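Local coordinates for endoglucanase (Uncultured bacterium, PDB 3X17), which probably hydrolyses internal beta-1,4-glucosidic bonds of cellulose, as a family 9 glycoside hydrolase endoglucanase with an N-terminal Ig-like domain, at residues Q193-A204 and A547-S558; P139-L147 and L495-P504. All blocks are in the same frame, centred on the assembly; numbering follows the deposited sequence.

Interaction 1 (Q193-A204 and A547-S558)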
ATOM      1  N   GLN A 193       6.007  -5.520   3.731  1.00 29.13           N
ATOM      2  CA  GLN A 193       6.240  -4.182   3.225  1.00 31.03           C
ATOM      3  C   GLN A 193       6.403  -3.133   4.336  1.00 30.26           C
ATOM      4  O   GLN A 193       7.252  -2.257   4.241  1.00 31.98           O
ATOM      5  CB  GLN A 193       5.185  -3.757   2.201  1.00 29.51           C
ATOM      6  CG  GLN A 193       5.231  -4.493   0.886  1.00 32.02           C
ATOM      7  CD  GLN A 193       4.053  -4.133  -0.023  1.00 32.95           C
ATOM      8  OE1 GLN A 193       4.143  -3.229  -0.850  1.00 35.99           O
ATOM      9  NE2 GLN A 193       2.957  -4.869   0.109  1.00 32.17           N
ATOM     10  N   LEU A 194       5.643  -3.241   5.417  1.00 29.30           N
ATOM     11  CA  LEU A 194       5.920  -2.378   6.571  1.00 28.88           C
ATOM     12  C   LEU A 194       7.321  -2.655   7.122  1.00 29.73           C
ATOM     13  O   LEU A 194       8.053  -1.731   7.502  1.00 29.88           O
ATOM     14  CB  LEU A 194       4.855  -2.542   7.664  1.00 27.38           C
ATOM     15  CG  LEU A 194       3.392  -2.328   7.237  1.00 29.70           C
ATOM     16  CD1 LEU A 194       2.461  -2.598   8.446  1.00 33.65           C
ATOM     17  CD2 LEU A 194       3.106  -0.914   6.659  1.00 26.80           C
ATOM     18  N   LEU A 195       7.720  -3.917   7.110  1.00 27.38           N
ATOM     19  CA  LEU A 195       9.015  -4.278   7.663  1.00 30.35           C
ATOM     20  C   LEU A 195      10.115  -3.607   6.847  1.00 30.20           C
ATOM     21  O   LEU A 195      11.099  -3.105   7.397  1.00 31.67           O
ATOM     22  CB  LEU A 195       9.225  -5.800   7.637  1.00 29.34           C
ATOM     23  CG  LEU A 195       8.676  -6.592   8.830  1.00 33.04           C
ATOM     24  CD1 LEU A 195       8.790  -8.078   8.512  1.00 22.63           C
ATOM     25  CD2 LEU A 195       9.430  -6.277  10.130  1.00 29.12           C
ATOM     26  N   LYS A 196       9.936  -3.599   5.530  1.00 30.61           N
ATOM     27  CA  LYS A 196      10.941  -3.054   4.617  1.00 30.50           C
ATOM     28  C   LYS A 196      11.008  -1.546   4.747  1.00 29.99           C
ATOM     29  O   LYS A 196      12.074  -0.959   4.608  1.00 31.11           O
ATOM     30  CB  LYS A 196      10.566  -3.435   3.178  1.00 31.22           C
ATOM     31  CG  LYS A 196      11.705  -3.411   2.210  1.00 36.75           C
ATOM     32  CD  LYS A 196      12.849  -4.319   2.663  1.00 37.90           C
ATOM     33  CE  LYS A 196      14.155  -3.809   2.048  1.00 33.73           C
ATOM     34  NZ  LYS A 196      15.326  -4.478   2.700  1.00 35.11           N
ATOM     35  N   ALA A 197       9.843  -0.906   4.892  1.00 29.98           N
ATOM     36  CA  ALA A 197       9.796   0.511   5.214  1.00 30.24           C
ATOM     37  C   ALA A 197      10.671   0.802   6.438  1.00 31.77           C
ATOM     38  O   ALA A 197      11.400   1.797   6.464  1.00 31.97           O
ATOM     39  CB  ALA A 197       8.366   0.961   5.481  1.00 30.15           C
ATOM     40  N   TYR A 198      10.487   0.018   7.491  1.00 29.89           N
ATOM     41  CA  TYR A 198      11.226   0.267   8.699  1.00 32.93           C
ATOM     42  C   TYR A 198      12.708   0.011   8.490  1.00 31.64           C
ATOM     43  O   TYR A 198      13.534   0.816   8.879  1.00 33.56           O
ATOM     44  CB  TYR A 198      10.728  -0.555   9.884  1.00 32.22           C
ATOM     45  CG  TYR A 198      11.682  -0.427  11.069  1.00 34.36           C
ATOM     46  CD1 TYR A 198      11.630   0.695  11.912  1.00 35.44           C
ATOM     47  CD2 TYR A 198      12.737  -1.320  11.230  1.00 33.94           C
ATOM     48  CE1 TYR A 198      12.528   0.845  12.962  1.00 35.59           C
ATOM     49  CE2 TYR A 198      13.684  -1.141  12.241  1.00 39.08           C
ATOM     50  CZ  TYR A 198      13.572  -0.060  13.091  1.00 35.63           C
ATOM     51  OH  TYR A 198      14.485   0.088  14.083  1.00 41.26           O
ATOM     52  N   GLU A 199      13.034  -1.089   7.828  1.00 32.28           N
ATOM     53  CA  GLU A 199      14.421  -1.470   7.585  1.00 30.61           C
ATOM     54  C   GLU A 199      15.201  -0.401   6.810  1.00 32.46           C
ATOM     55  O   GLU A 199      16.345  -0.124   7.112  1.00 33.53           O
ATOM     56  CB  GLU A 199      14.463  -2.788   6.799  1.00 31.26           C
ATOM     57  CG  GLU A 199      15.852  -3.410   6.713  1.00 32.13           C
ATOM     58  CD  GLU A 199      15.793  -4.848   6.267  1.00 33.33           C
ATOM     59  OE1 GLU A 199      15.051  -5.152   5.298  1.00 33.57           O
ATOM     60  OE2 GLU A 199      16.509  -5.682   6.864  1.00 35.76           O
ATOM     61  N   LEU A 200      14.593   0.142   5.767  1.00 32.38           N
ATOM     62  CA  LEU A 200      15.233   1.159   4.947  1.00 32.96           C
ATOM     63  C   LEU A 200      15.166   2.548   5.581  1.00 31.73           C
ATOM     64  O   LEU A 200      16.096   3.317   5.436  1.00 31.31           O
ATOM     65  CB  LEU A 200      14.638   1.183   3.520  1.00 33.44           C
ATOM     66  CG  LEU A 200      15.126   0.024   2.651  1.00 38.99           C
ATOM     67  CD1 LEU A 200      14.369  -0.024   1.303  1.00 39.87           C
ATOM     68  CD2 LEU A 200      16.685   0.102   2.464  1.00 38.32           C
ATOM     69  N   TYR A 201      14.135   2.825   6.370  1.00 30.03           N
ATOM     70  CA  TYR A 201      13.970   4.170   6.932  1.00 29.40           C
ATOM     71  C   TYR A 201      13.727   4.181   8.443  1.00 29.93           C
ATOM     72  O   TYR A 201      12.762   4.779   8.912  1.00 32.33           O
ATOM     73  CB  TYR A 201      12.829   4.895   6.209  1.00 29.92           C
ATOM     74  CG  TYR A 201      12.907   4.783   4.689  1.00 30.89           C
ATOM     75  CD1 TYR A 201      13.928   5.394   3.982  1.00 33.99           C
ATOM     76  CD2 TYR A 201      11.966   4.054   3.973  1.00 31.86           C
ATOM     77  CE1 TYR A 201      14.012   5.279   2.601  1.00 37.85           C
ATOM     78  CE2 TYR A 201      12.017   3.961   2.600  1.00 29.12           C
ATOM     79  CZ  TYR A 201      13.045   4.558   1.917  1.00 36.79           C
ATOM     80  OH  TYR A 201      13.095   4.467   0.549  1.00 34.27           O
ATOM     81  N   PRO A 202      14.616   3.545   9.214  1.00 31.59           N
ATOM     82  CA  PRO A 202      14.410   3.368  10.662  1.00 33.75           C
ATOM     83  C   PRO A 202      14.292   4.698  11.399  1.00 37.28           C
ATOM     84  O   PRO A 202      13.649   4.775  12.460  1.00 37.24           O
ATOM     85  CB  PRO A 202      15.671   2.608  11.123  1.00 34.50           C
ATOM     86  CG  PRO A 202      16.727   2.901  10.068  1.00 35.00           C
ATOM     87  CD  PRO A 202      15.932   3.060   8.753  1.00 30.36           C
ATOM     88  N   GLN A 203      14.878   5.752  10.829  1.00 36.93           N
ATOM     89  CA  GLN A 203      14.884   7.056  11.494  1.00 39.85           C
ATOM     90  C   GLN A 203      13.508   7.747  11.390  1.00 38.69           C
ATOM     91  O   GLN A 203      13.175   8.608  12.215  1.00 36.55           O
ATOM     92  CB  GLN A 203      16.033   7.957  10.978  1.00 41.17           C
ATOM     93  CG  GLN A 203      15.960   8.335   9.486  1.00 48.62           C
ATOM     94  CD  GLN A 203      16.268   7.162   8.524  1.00 52.90           C
ATOM     95  OE1 GLN A 203      16.383   6.010   8.937  1.00 54.42           O
ATOM     96  NE2 GLN A 203      16.424   7.475   7.242  1.00 55.34           N
ATOM     97  N   ALA A 204      12.652   7.260  10.487  1.00 37.42           N
ATOM     98  CA  ALA A 204      11.262   7.740  10.468  1.00 36.32           C
ATOM     99  C   ALA A 204      10.351   7.071  11.513  1.00 34.82           C
ATOM    100  O   ALA A 204       9.242   7.519  11.752  1.00 33.02           O
ATOM    101  CB  ALA A 204      10.672   7.642   9.078  1.00 37.09           C
ATOM    102  N   ALA A 547       0.200  -0.425   2.609  1.00 31.43           N
ATOM    103  CA  ALA A 547       1.564  -0.902   2.821  1.00 30.88           C
ATOM    104  C   ALA A 547       2.569  -0.126   1.960  1.00 31.07           C
ATOM    105  O   ALA A 547       3.564   0.345   2.468  1.00 32.11           O
ATOM    106  CB  ALA A 547       1.649  -2.390   2.540  1.00 28.28           C
ATOM    107  N   PRO A 548       2.310   0.005   0.643  1.00 31.79           N
ATOM    108  CA  PRO A 548       3.270   0.797  -0.130  1.00 30.39           C
ATOM    109  C   PRO A 548       3.129   2.292   0.154  1.00 30.59           C
ATOM    110  O   PRO A 548       4.080   3.051  -0.062  1.00 29.85           O
ATOM    111  CB  PRO A 548       2.906   0.476  -1.600  1.00 30.47           C
ATOM    112  CG  PRO A 548       1.457   0.032  -1.540  1.00 30.92           C
ATOM    113  CD  PRO A 548       1.329  -0.689  -0.217  1.00 29.56           C
ATOM    114  N   LEU A 549       1.951   2.723   0.611  1.00 29.17           N
ATOM    115  CA  LEU A 549       1.796   4.100   1.071  1.00 30.50           C
ATOM    116  C   LEU A 549       2.720   4.411   2.258  1.00 31.58           C
ATOM    117  O   LEU A 549       3.388   5.440   2.278  1.00 33.49           O
ATOM    118  CB  LEU A 549       0.326   4.442   1.400  1.00 29.63           C
ATOM    119  CG  LEU A 549       0.066   5.823   2.016  1.00 29.97           C
ATOM    120  CD1 LEU A 549       0.592   6.982   1.133  1.00 27.68           C
ATOM    121  CD2 LEU A 549      -1.426   6.035   2.388  1.00 24.80           C
ATOM    122  N   VAL A 550       2.701   3.568   3.268  1.00 28.99           N
ATOM    123  CA  VAL A 550       3.614   3.724   4.393  1.00 31.48           C
ATOM    124  C   VAL A 550       5.075   3.679   3.904  1.00 34.28           C
ATOM    125  O   VAL A 550       5.884   4.480   4.348  1.00 32.68           O
ATOM    126  CB  VAL A 550       3.406   2.616   5.472  1.00 31.51           C
ATOM    127  CG1 VAL A 550       4.613   2.548   6.447  1.00 28.87           C
ATOM    128  CG2 VAL A 550       2.113   2.864   6.247  1.00 31.11           C
ATOM    129  N   PHE A 551       5.389   2.795   2.945  1.00 35.06           N
ATOM    130  CA  PHE A 551       6.754   2.744   2.389  1.00 34.12           C
ATOM    131  C   PHE A 551       7.200   4.045   1.719  1.00 31.90           C
ATOM    132  O   PHE A 551       8.235   4.631   2.087  1.00 31.04           O
ATOM    133  CB  PHE A 551       6.940   1.555   1.441  1.00 35.03           C
ATOM    134  CG  PHE A 551       8.369   1.386   0.952  1.00 34.89           C
ATOM    135  CD1 PHE A 551       8.822   2.066  -0.170  1.00 32.47           C
ATOM    136  CD2 PHE A 551       9.262   0.575   1.640  1.00 37.76           C
ATOM    137  CE1 PHE A 551      10.126   1.914  -0.619  1.00 35.66           C
ATOM    138  CE2 PHE A 551      10.566   0.432   1.206  1.00 36.88           C
ATOM    139  CZ  PHE A 551      10.995   1.090   0.063  1.00 41.90           C
ATOM    140  N   VAL A 552       6.389   4.542   0.794  1.00 29.60           N
ATOM    141  CA  VAL A 552       6.794   5.709   0.029  1.00 31.15           C
ATOM    142  C   VAL A 552       6.797   6.959   0.907  1.00 31.50           C
ATOM    143  O   VAL A 552       7.743   7.752   0.868  1.00 31.26           O
ATOM    144  CB  VAL A 552       5.961   5.895  -1.271  1.00 31.33           C
ATOM    145  CG1 VAL A 552       6.472   7.087  -2.060  1.00 29.80           C
ATOM    146  CG2 VAL A 552       6.076   4.653  -2.136  1.00 28.79           C
ATOM    147  N   ALA A 553       5.842   7.022   1.833  1.00 29.32           N
ATOM    148  CA  ALA A 553       5.739   8.144   2.737  1.00 30.06           C
ATOM    149  C   ALA A 553       6.963   8.166   3.658  1.00 31.71           C
ATOM    150  O   ALA A 553       7.510   9.252   3.964  1.00 29.24           O
ATOM    151  CB  ALA A 553       4.461   8.056   3.551  1.00 32.29           C
ATOM    152  N   ALA A 554       7.387   6.983   4.100  1.00 28.73           N
ATOM    153  CA  ALA A 554       8.538   6.902   5.005  1.00 31.59           C
ATOM    154  C   ALA A 554       9.833   7.396   4.323  1.00 32.25           C
ATOM    155  O   ALA A 554      10.648   8.072   4.950  1.00 33.65           O
ATOM    156  CB  ALA A 554       8.712   5.489   5.540  1.00 29.41           C
ATOM    157  N   HIS A 555       9.993   7.101   3.034  1.00 32.61           N
ATOM    158  CA  HIS A 555      11.097   7.663   2.270  1.00 32.98           C
ATOM    159  C   HIS A 555      11.150   9.199   2.369  1.00 34.27           C
ATOM    160  O   HIS A 555      12.202   9.784   2.621  1.00 34.93           O
ATOM    161  CB  HIS A 555      11.044   7.232   0.806  1.00 32.10           C
ATOM    162  CG  HIS A 555      12.188   7.769  -0.010  1.00 37.92           C
ATOM    163  ND1 HIS A 555      13.355   7.059  -0.220  1.00 31.95           N
ATOM    164  CD2 HIS A 555      12.366   8.974  -0.607  1.00 33.56           C
ATOM    165  CE1 HIS A 555      14.194   7.801  -0.923  1.00 34.54           C
ATOM    166  NE2 HIS A 555      13.622   8.966  -1.169  1.00 34.38           N
ATOM    167  N   PHE A 556      10.011   9.855   2.200  1.00 34.55           N
ATOM    168  CA  PHE A 556      10.021  11.298   2.187  1.00 37.13           C
ATOM    169  C   PHE A 556       9.891  11.941   3.569  1.00 39.18           C
ATOM    170  O   PHE A 556      10.134  13.135   3.716  1.00 42.52           O
ATOM    171  CB  PHE A 556       8.986  11.814   1.197  1.00 35.74           C
ATOM    172  CG  PHE A 556       9.358  11.551  -0.237  1.00 38.40           C
ATOM    173  CD1 PHE A 556      10.350  12.296  -0.847  1.00 36.66           C
ATOM    174  CD2 PHE A 556       8.844  10.455  -0.915  1.00 32.98           C
ATOM    175  CE1 PHE A 556      10.713  12.050  -2.163  1.00 38.82           C
ATOM    176  CE2 PHE A 556       9.194  10.206  -2.223  1.00 38.58           C
ATOM    177  CZ  PHE A 556      10.123  11.033  -2.863  1.00 36.62           C
ATOM    178  N   ALA A 557       9.626  11.140   4.596  1.00 41.19           N
ATOM    179  CA  ALA A 557       9.574  11.636   5.966  1.00 43.09           C
ATOM    180  C   ALA A 557      10.972  11.649   6.570  1.00 47.12           C
ATOM    181  O   ALA A 557      11.190  12.258   7.602  1.00 45.55           O
ATOM    182  CB  ALA A 557       8.679  10.763   6.820  1.00 41.31           C
ATOM    183  N   SER A 558      11.888  10.931   5.971  1.00 49.90           N
ATOM    184  CA  SER A 558      13.175  10.833   6.588  1.00 56.39           C
ATOM    185  C   SER A 558      14.290  11.552   5.834  1.00 60.84           C
ATOM    186  O   SER A 558      15.251  11.993   6.415  1.00 62.72           O
ATOM    187  CB  SER A 558      13.525   9.376   6.825  1.00 53.99           C
ATOM    188  OG  SER A 558      13.454   8.670   5.647  1.00 54.36           O
TER
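Tyr201, Phe551 and His555 form an aromatic cluster where helix 184-200 ends beside helix 543-558; Tyr201 follows that end. Tyr201 turns an edge toward the face of Phe551, centroids 5.5 Å apart and planes at 64°, with CE2 above the rim of that ring. Its own ring is sandwiched: His555 CA makes a CH-pi contact over the centre of one face, 3.7 Å from the centroid, and Leu200 CB covers the opposite face.

The polar bond across the pair joins Tyr201 OH to His555 ND1 at 2.7 Å, where either may donate; the hydroxyl lies in the imidazole plane, at the ring edge. Tyrosine suits this place, its flat ring packing between those two carbons while its oxygen reaches ND1 of the buried His555. A phenylalanine here would keep the ring but would probably leave His555 ND1 without its partner and the imidazole steered mainly by its weak NE2 bond to Glu459.

Apolar packing does the rest. With its CG anti to the backbone N (chi1 -174°), Phe551 drops as a knob among Gln193, Lys196, Ala197 and Leu200. Ala197 is small enough to let its CA come within 4.7 Å of Phe551 CA. Leu200 CD1 meets the ring edge at CZ, 3.8 Å away, while Leu194 CD2 reaches Val550 CB at 3.7 Å. The Gln193 amide crosses Pro548, OE1 near its CD, with NE2 against Ala547 CB and bonded to Val189 O.

The axes of 193-200 and 547-558 run nearly parallel, 9° apart, with a closest approach of 8.6 Å, a close helix pairing within the (alpha/alpha)6 barrel.

Interaction 2 (P139-L147 and L495-P504); sequences PITGVSHAL and LVKASGVMVP
The imidazole of His145 meets Leu495 at its edge: methyl CD2 lies near the ring plane, 4.1 Å from ND1. That nitrogen is buried by the contact and has no polar partner in the model, whereas NE2 makes weak bonds to Val134 O and to Asp148, a zinc ligand.

Val143 is the central apolar residue, and its branches divide the work. CG1, anti to the backbone N (chi1 165°), meets Leu495 CD2 at 3.9 Å; CG2 packs on Val503 CG2 at 3.8 Å and also touches Val501. A branched valine can thus face the helix and the loop after it together. Val501 CG1 rests against the carbonyl oxygens of Thr141 and Gly142, while Thr141, its side-chain placement uncertain, lies beside Pro504. The positive phi of Gly142 (79°) suits a residue without a side chain.

No direct hydrogen bond joins the segments, but one water donates to both Thr141 O and Met502 O. Within 495-504, Ser499 OG donates to Leu495 O and accepts from Val501 N at 2.8 Å, an ST turn that leads the chain out of its helix. The contact packs this helix exit against the two-stranded hairpin 136-137/144-145, beside the zinc site of the catalytic domain.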
ATOM      1  N   PRO A 139      -9.113   7.880  21.870  1.00 39.94           N
ATOM      2  CA  PRO A 139      -9.482   9.288  22.066  1.00 41.32           C
ATOM      3  C   PRO A 139      -8.987  10.199  20.927  1.00 42.18           C
ATOM      4  O   PRO A 139      -9.684  11.131  20.531  1.00 42.86           O
ATOM      5  CB  PRO A 139      -8.844   9.649  23.426  1.00 42.03           C
ATOM      6  CG  PRO A 139      -7.794   8.589  23.685  1.00 41.75           C
ATOM      7  CD  PRO A 139      -8.184   7.358  22.890  1.00 39.67           C
ATOM      8  N   ILE A 140      -7.865   9.851  20.303  1.00 42.77           N
ATOM      9  CA  ILE A 140      -7.306  10.686  19.237  1.00 42.20           C
ATOM     10  C   ILE A 140      -8.278  10.823  18.055  1.00 42.57           C
ATOM     11  O   ILE A 140      -8.467  11.903  17.481  1.00 42.34           O
ATOM     12  CB  ILE A 140      -5.968  10.141  18.759  1.00 41.42           C
ATOM     13  CG1 ILE A 140      -4.936  10.264  19.887  1.00 44.77           C
ATOM     14  CG2 ILE A 140      -5.521  10.895  17.507  1.00 42.90           C
ATOM     15  CD1 ILE A 140      -3.668   9.443  19.672  1.00 41.06           C
ATOM     16  N   THR A 141      -9.040   9.769  17.846  1.00 40.19           N
ATOM     17  CA  THR A 141      -9.648   9.503  16.568  1.00 38.77           C
ATOM     18  C   THR A 141     -11.181   9.472  16.786  1.00 40.81           C
ATOM     19  O   THR A 141     -11.983   9.824  15.906  1.00 38.87           O
ATOM     20  CB  THR A 141      -9.081   8.139  16.124  1.00 41.27           C
ATOM     21  OG1 THR A 141      -8.330   8.257  14.903  1.00 43.36           O
ATOM     22  CG2 THR A 141     -10.072   7.150  16.069  1.00 26.22           C
ATOM     23  N   GLY A 142     -11.564   9.151  18.018  1.00 39.76           N
ATOM     24  CA  GLY A 142     -12.948   8.842  18.348  1.00 41.05           C
ATOM     25  C   GLY A 142     -13.388   7.433  17.979  1.00 40.38           C
ATOM     26  O   GLY A 142     -14.515   7.070  18.225  1.00 40.11           O
ATOM     27  N   VAL A 143     -12.530   6.655  17.329  1.00 37.65           N
ATOM     28  CA  VAL A 143     -12.957   5.345  16.848  1.00 38.31           C
ATOM     29  C   VAL A 143     -13.124   4.382  18.039  1.00 39.64           C
ATOM     30  O   VAL A 143     -12.263   4.327  18.944  1.00 38.37           O
ATOM     31  CB  VAL A 143     -11.932   4.786  15.799  1.00 39.19           C
ATOM     32  CG1 VAL A 143     -12.137   3.293  15.536  1.00 38.33           C
ATOM     33  CG2 VAL A 143     -12.006   5.587  14.501  1.00 36.40           C
ATOM     34  N   SER A 144     -14.261   3.691  18.083  1.00 40.50           N
ATOM     35  CA  SER A 144     -14.520   2.739  19.156  1.00 42.77           C
ATOM     36  C   SER A 144     -15.417   1.591  18.741  1.00 41.85           C
ATOM     37  O   SER A 144     -16.393   1.764  18.005  1.00 43.02           O
ATOM     38  CB  SER A 144     -15.096   3.431  20.400  1.00 45.19           C
ATOM     39  OG  SER A 144     -16.432   3.833  20.173  1.00 50.16           O
ATOM     40  N   HIS A 145     -15.093   0.417  19.252  1.00 40.92           N
ATOM     41  CA  HIS A 145     -15.985  -0.712  19.165  1.00 39.66           C
ATOM     42  C   HIS A 145     -15.569  -1.684  20.243  1.00 40.72           C
ATOM     43  O   HIS A 145     -14.409  -1.692  20.650  1.00 41.40           O
ATOM     44  CB  HIS A 145     -15.911  -1.364  17.770  1.00 39.67           C
ATOM     45  CG  HIS A 145     -14.610  -2.063  17.476  1.00 36.18           C
ATOM     46  ND1 HIS A 145     -13.729  -1.625  16.502  1.00 39.48           N
ATOM     47  CD2 HIS A 145     -14.100  -3.224  17.947  1.00 31.11           C
ATOM     48  CE1 HIS A 145     -12.708  -2.466  16.425  1.00 32.65           C
ATOM     49  NE2 HIS A 145     -12.900  -3.434  17.309  1.00 37.41           N
ATOM     50  N   ALA A 146     -16.516  -2.483  20.725  1.00 41.77           N
ATOM     51  CA  ALA A 146     -16.217  -3.483  21.746  1.00 42.49           C
ATOM     52  C   ALA A 146     -15.511  -4.668  21.100  1.00 42.67           C
ATOM     53  O   ALA A 146     -15.318  -4.704  19.881  1.00 42.77           O
ATOM     54  CB  ALA A 146     -17.525  -3.966  22.436  1.00 43.79           C
ATOM     55  N   LEU A 147     -15.179  -5.657  21.903  1.00 41.86           N
ATOM     56  CA  LEU A 147     -14.497  -6.844  21.454  1.00 41.74           C
ATOM     57  C   LEU A 147     -15.203  -7.505  20.308  1.00 40.72           C
ATOM     58  O   LEU A 147     -16.350  -7.812  20.403  1.00 41.47           O
ATOM     59  CB  LEU A 147     -14.420  -7.831  22.586  1.00 41.93           C
ATOM     60  CG  LEU A 147     -13.240  -8.768  22.718  1.00 44.39           C
ATOM     61  CD1 LEU A 147     -13.614 -10.041  23.346  1.00 43.75           C
ATOM     62  CD2 LEU A 147     -12.546  -8.995  21.462  1.00 46.53           C
ATOM     63  N   LEU A 495     -17.267  -0.223   9.486  1.00 37.03           N
ATOM     64  CA  LEU A 495     -17.175   0.481  10.755  1.00 36.38           C
ATOM     65  C   LEU A 495     -17.419   1.978  10.596  1.00 38.31           C
ATOM     66  O   LEU A 495     -18.121   2.590  11.413  1.00 38.64           O
ATOM     67  CB  LEU A 495     -15.824   0.240  11.435  1.00 38.02           C
ATOM     68  CG  LEU A 495     -15.610   1.016  12.748  1.00 36.18           C
ATOM     69  CD1 LEU A 495     -16.609   0.613  13.832  1.00 38.24           C
ATOM     70  CD2 LEU A 495     -14.190   0.842  13.250  1.00 35.81           C
ATOM     71  N   VAL A 496     -16.822   2.571   9.564  1.00 37.34           N
ATOM     72  CA  VAL A 496     -17.021   3.986   9.304  1.00 37.96           C
ATOM     73  C   VAL A 496     -18.496   4.275   9.072  1.00 39.43           C
ATOM     74  O   VAL A 496     -19.065   5.196   9.685  1.00 39.07           O
ATOM     75  CB  VAL A 496     -16.171   4.489   8.105  1.00 39.14           C
ATOM     76  CG1 VAL A 496     -16.685   5.835   7.617  1.00 35.50           C
ATOM     77  CG2 VAL A 496     -14.661   4.551   8.501  1.00 33.22           C
ATOM     78  N   LYS A 497     -19.117   3.441   8.244  1.00 39.07           N
ATOM     79  CA  LYS A 497     -20.502   3.631   7.834  1.00 41.42           C
ATOM     80  C   LYS A 497     -21.429   3.424   9.025  1.00 42.33           C
ATOM     81  O   LYS A 497     -22.248   4.280   9.329  1.00 42.80           O
ATOM     82  CB  LYS A 497     -20.877   2.633   6.749  1.00 40.29           C
ATOM     83  CG  LYS A 497     -22.268   2.851   6.189  1.00 45.24           C
ATOM     84  CD  LYS A 497     -22.444   4.268   5.664  1.00 47.31           C
ATOM     85  CE  LYS A 497     -23.832   4.461   5.074  1.00 51.40           C
ATOM     86  NZ  LYS A 497     -23.905   5.746   4.332  1.00 51.73           N
ATOM     87  N   ALA A 498     -21.232   2.329   9.751  1.00 42.24           N
ATOM     88  CA  ALA A 498     -22.071   2.039  10.914  1.00 44.65           C
ATOM     89  C   ALA A 498     -21.889   3.035  12.063  1.00 44.79           C
ATOM     90  O   ALA A 498     -22.841   3.360  12.752  1.00 44.32           O
ATOM     91  CB  ALA A 498     -21.858   0.624  11.393  1.00 44.28           C
ATOM     92  N   SER A 499     -20.673   3.535  12.255  1.00 44.23           N
ATOM     93  CA  SER A 499     -20.386   4.340  13.431  1.00 43.58           C
ATOM     94  C   SER A 499     -20.579   5.817  13.158  1.00 44.67           C
ATOM     95  O   SER A 499     -20.711   6.606  14.093  1.00 43.72           O
ATOM     96  CB  SER A 499     -18.957   4.107  13.911  1.00 45.77           C
ATOM     97  OG  SER A 499     -18.035   4.775  13.065  1.00 43.23           O
ATOM     98  N   GLY A 500     -20.536   6.195  11.877  1.00 44.85           N
ATOM     99  CA  GLY A 500     -20.432   7.604  11.488  1.00 43.60           C
ATOM    100  C   GLY A 500     -19.160   8.293  11.982  1.00 44.20           C
ATOM    101  O   GLY A 500     -19.063   9.527  11.958  1.00 43.87           O
ATOM    102  N   VAL A 501     -18.169   7.502  12.397  1.00 41.00           N
ATOM    103  CA  VAL A 501     -16.854   8.036  12.777  1.00 39.67           C
ATOM    104  C   VAL A 501     -15.776   7.661  11.742  1.00 39.85           C
ATOM    105  O   VAL A 501     -15.537   6.470  11.497  1.00 38.62           O
ATOM    106  CB  VAL A 501     -16.424   7.493  14.148  1.00 40.96           C
ATOM    107  CG1 VAL A 501     -15.108   8.150  14.581  1.00 39.98           C
ATOM    108  CG2 VAL A 501     -17.544   7.748  15.213  1.00 37.76           C
ATOM    109  N   MET A 502     -15.140   8.661  11.126  1.00 37.60           N
ATOM    110  CA  MET A 502     -14.074   8.398  10.141  1.00 37.72           C
ATOM    111  C   MET A 502     -12.891   7.675  10.773  1.00 38.39           C
ATOM    112  O   MET A 502     -12.383   8.076  11.846  1.00 36.86           O
ATOM    113  CB  MET A 502     -13.568   9.690   9.491  1.00 38.03           C
ATOM    114  CG  MET A 502     -12.639   9.445   8.283  1.00 35.80           C
ATOM    115  SD  MET A 502     -13.214   8.254   7.033  1.00 36.49           S
ATOM    116  CE  MET A 502     -14.642   9.101   6.353  1.00 33.77           C
ATOM    117  N   VAL A 503     -12.443   6.616  10.106  1.00 37.37           N
ATOM    118  CA  VAL A 503     -11.111   6.091  10.344  1.00 34.23           C
ATOM    119  C   VAL A 503     -10.102   6.768   9.406  1.00 35.55           C
ATOM    120  O   VAL A 503     -10.128   6.561   8.184  1.00 35.13           O
ATOM    121  CB  VAL A 503     -11.051   4.576  10.154  1.00 35.31           C
ATOM    122  CG1 VAL A 503      -9.597   4.091  10.313  1.00 30.45           C
ATOM    123  CG2 VAL A 503     -11.991   3.860  11.165  1.00 32.90           C
ATOM    124  N   PRO A 504      -9.203   7.585   9.981  1.00 34.43           N
ATOM    125  CA  PRO A 504      -8.275   8.348   9.157  1.00 33.48           C
ATOM    126  C   PRO A 504      -7.072   7.505   8.698  1.00 32.84           C
ATOM    127  O   PRO A 504      -6.707   6.524   9.363  1.00 33.21           O
ATOM    128  CB  PRO A 504      -7.843   9.494  10.091  1.00 32.25           C
ATOM    129  CG  PRO A 504      -7.951   8.911  11.482  1.00 33.39           C
ATOM    130  CD  PRO A 504      -9.004   7.812  11.425  1.00 34.19           C
TER
HETATM  131  O   HOH W   1     -12.428  10.128  13.442  1.00 37.74           O

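How the interactions relate
Both interactions lie in the family 9 region and join early parts of it to late ones, but they share no element and their nearest atoms are about 9 Å apart. Interaction 1 is the more deeply buried, pairing long helices 184-200 and 543-558 of the barrel through aromatic rings and one direct side-chain bond. Interaction 2 is partly buried and smaller, 328 Å² against 710 Å²; there loops, a short strand and a helix end meet through aliphatic branches, with water bridging backbone carbonyls. Helices 494-499 and 543-558 follow each other in the chain, so its late portion supplies one side of each contact.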